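Local atomic coordinates of penicillin-binding protein PbpB (Mycobacterium tuberculosis, PDB entry 6KGV), a protein that builds cross-linked peptidoglycan from lipid intermediates and binds penicillins, as expected of a cell-wall transpeptidase. Residues P264-S269 with V493-F498. Numbering follows the deposited sequence.
Sequences PFEPGS and VYWITF. With AXL (2-{1-[2-amino-2-(4-hydroxy-phenyl)-acetylamino]-2-oxo-ethyl}-5,5-dimethyl-thiazolidine-4-carboxylic acid), chain F.
E266 OE1 is gripped by three donors, Q384 NE2, the backbone N of G385 and Y489 OH, while the aliphatic part of the same side chain packs on W495, with CB and CG each 3.8 Å from W495 CZ3 before the extended chain carries the carboxylate away. Most of the remaining contact belongs to W495, whose indole turns one face to F265 CB and E266 N. F265 CB stands over the centre of the five-membered ring, 3.5 Å from its centroid and 12° off the normal, a CH-pi contact. On the same face, nearer the rim, E266 N is 3.5 Å from W495 CZ3. The phenyl ring of F265 meets the indole obliquely, with planes at 43°. The carbonyl oxygen of P267 receives a weak hydrogen bond from T497, OG1 to O 3.3 Å, the one polar link between the loop 264-269 and the strand 493-498. T497 OG1 sits between its own backbone N and carbonyl carbon (chi1 46°), which turns the hydroxyl to P267 and leaves CG2 to rest 3.6 Å from F265 CE1. Beyond this packing the loop delivers S269, the serine acylated here and probably the nucleophile that starts the SxxK motif; its OG is covalently bonded to AXL C1 in a penicilloyl ester typical of a beta-lactam-acylated transpeptidase. S269 N donates to the acyl carbonyl oxygen O1 of AXL at 2.7 Å, consistent with one arm of the family's oxyanion hole. Y494, from the strand, brings CE1 to 3.8 Å from AXL C14 on the hydroxyphenyl group. The loop links helix 259-262 to helix 272-281 and crosses the antiparallel sheet where strand 493-502 runs between strands 473-483 and 509-516, with M393 of helix 390-401 packed against F265 and T497.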
# COMPACT_ATOMS: atom_id res chain seq x y z
N PRO A 264 -0.68 -9.96 5.49
CA PRO A 264 -0.52 -10.13 4.05
C PRO A 264 -1.75 -10.78 3.44
O PRO A 264 -2.54 -11.47 4.10
CB PRO A 264 0.71 -11.04 3.93
CG PRO A 264 0.67 -11.86 5.19
CD PRO A 264 0.13 -10.93 6.25
N PHE A 265 -1.92 -10.54 2.14
CA PHE A 265 -3.03 -11.08 1.38
C PHE A 265 -2.52 -11.42 -0.01
O PHE A 265 -1.44 -10.97 -0.41
CB PHE A 265 -4.19 -10.07 1.29
CG PHE A 265 -3.76 -8.70 0.84
CD1 PHE A 265 -3.71 -8.38 -0.50
CD2 PHE A 265 -3.34 -7.75 1.77
CE1 PHE A 265 -3.27 -7.13 -0.92
CE2 PHE A 265 -2.91 -6.48 1.36
CZ PHE A 265 -2.88 -6.18 0.01
N GLU A 266 -3.29 -12.20 -0.75
CA GLU A 266 -2.90 -12.44 -2.13
C GLU A 266 -3.32 -11.23 -2.96
O GLU A 266 -4.45 -10.76 -2.83
CB GLU A 266 -3.54 -13.72 -2.68
CG GLU A 266 -3.15 -14.97 -1.86
CD GLU A 266 -3.26 -16.27 -2.62
OE1 GLU A 266 -3.41 -16.25 -3.86
OE2 GLU A 266 -3.18 -17.33 -1.99
N PRO A 267 -2.42 -10.69 -3.79
CA PRO A 267 -2.74 -9.42 -4.45
C PRO A 267 -3.73 -9.57 -5.59
O PRO A 267 -4.50 -8.64 -5.87
CB PRO A 267 -1.37 -8.94 -4.96
CG PRO A 267 -0.63 -10.25 -5.24
CD PRO A 267 -1.09 -11.21 -4.17
N GLY A 268 -3.76 -10.73 -6.24
CA GLY A 268 -4.55 -10.76 -7.44
C GLY A 268 -3.92 -9.87 -8.50
O GLY A 268 -2.71 -9.65 -8.53
N SER A 269 -4.77 -9.32 -9.35
CA SER A 269 -4.35 -8.66 -10.57
C SER A 269 -3.51 -7.41 -10.35
O SER A 269 -2.88 -6.94 -11.31
CB SER A 269 -5.56 -8.31 -11.41
OG SER A 269 -6.10 -9.49 -11.93
N VAL A 493 -15.46 -14.94 -2.45
CA VAL A 493 -14.85 -14.16 -1.37
C VAL A 493 -13.52 -13.61 -1.88
O VAL A 493 -12.62 -14.37 -2.23
CB VAL A 493 -14.63 -15.01 -0.10
CG1 VAL A 493 -14.12 -14.14 1.05
CG2 VAL A 493 -15.93 -15.73 0.29
N TYR A 494 -13.40 -12.28 -1.90
CA TYR A 494 -12.28 -11.63 -2.56
C TYR A 494 -11.57 -10.63 -1.66
O TYR A 494 -12.18 -10.02 -0.79
CB TYR A 494 -12.72 -10.90 -3.83
CG TYR A 494 -13.57 -11.74 -4.76
CD1 TYR A 494 -13.02 -12.80 -5.47
CD2 TYR A 494 -14.91 -11.46 -4.94
CE1 TYR A 494 -13.79 -13.56 -6.33
CE2 TYR A 494 -15.70 -12.21 -5.80
CZ TYR A 494 -15.13 -13.27 -6.49
OH TYR A 494 -15.90 -14.03 -7.35
N TRP A 495 -10.27 -10.48 -1.90
CA TRP A 495 -9.57 -9.25 -1.57
C TRP A 495 -9.69 -8.35 -2.79
O TRP A 495 -9.33 -8.76 -3.90
CB TRP A 495 -8.10 -9.48 -1.25
CG TRP A 495 -7.84 -10.19 0.05
CD1 TRP A 495 -8.04 -9.71 1.32
CD2 TRP A 495 -7.29 -11.50 0.21
NE1 TRP A 495 -7.66 -10.65 2.26
CE2 TRP A 495 -7.19 -11.76 1.60
CE3 TRP A 495 -6.87 -12.49 -0.70
CZ2 TRP A 495 -6.69 -12.95 2.11
CZ3 TRP A 495 -6.37 -13.68 -0.19
CH2 TRP A 495 -6.29 -13.91 1.21
N ILE A 496 -10.23 -7.15 -2.61
CA ILE A 496 -10.29 -6.14 -3.66
C ILE A 496 -9.14 -5.17 -3.42
O ILE A 496 -8.92 -4.73 -2.28
CB ILE A 496 -11.64 -5.41 -3.65
CG1 ILE A 496 -12.80 -6.41 -3.84
CG2 ILE A 496 -11.65 -4.31 -4.69
CD1 ILE A 496 -12.65 -7.36 -4.98
N THR A 497 -8.38 -4.87 -4.48
CA THR A 497 -7.22 -4.00 -4.39
C THR A 497 -7.26 -2.94 -5.48
O THR A 497 -7.81 -3.16 -6.57
CB THR A 497 -5.90 -4.77 -4.53
OG1 THR A 497 -6.00 -5.68 -5.63
CG2 THR A 497 -5.57 -5.55 -3.26
N PHE A 498 -6.67 -1.80 -5.17
CA PHE A 498 -6.32 -0.81 -6.18
C PHE A 498 -5.00 -0.19 -5.76
O PHE A 498 -4.75 0.01 -4.57
CB PHE A 498 -7.42 0.26 -6.35
CG PHE A 498 -7.28 1.08 -7.63
CD1 PHE A 498 -6.41 2.16 -7.69
CD2 PHE A 498 -8.00 0.74 -8.77
CE1 PHE A 498 -6.27 2.90 -8.86
CE2 PHE A 498 -7.87 1.48 -9.95
CZ PHE A 498 -7.00 2.56 -9.99
C1 AXL F . -7.03 -10.21 -11.27
O1 AXL F . -7.33 -9.81 -10.15
C2 AXL F . -7.97 -11.06 -12.11
C3 AXL F . -8.60 -10.09 -13.10
S4 AXL F . -10.28 -10.47 -13.50
C5 AXL F . -10.99 -8.96 -12.89
C51 AXL F . -11.25 -8.00 -14.06
C52 AXL F . -12.30 -9.22 -12.14
C6 AXL F . -9.94 -8.41 -11.92
C61 AXL F . -10.01 -6.93 -11.73
O62 AXL F . -10.91 -6.46 -10.99
O63 AXL F . -9.16 -6.22 -12.31
N7 AXL F . -8.65 -8.80 -12.44
N8 AXL F . -8.99 -11.74 -11.32
C9 AXL F . -9.17 -13.07 -11.33
O91 AXL F . -8.62 -13.82 -12.12
C10 AXL F . -10.10 -13.66 -10.28
N11 AXL F . -9.97 -15.11 -10.22
C12 AXL F . -11.51 -13.33 -10.55
C13 AXL F . -12.19 -12.53 -9.64
C14 AXL F . -13.52 -12.19 -9.85
C15 AXL F . -14.18 -12.65 -10.97
C16 AXL F . -13.51 -13.46 -11.89
C17 AXL F . -12.17 -13.80 -11.68
O18 AXL F . -15.48 -12.31 -11.17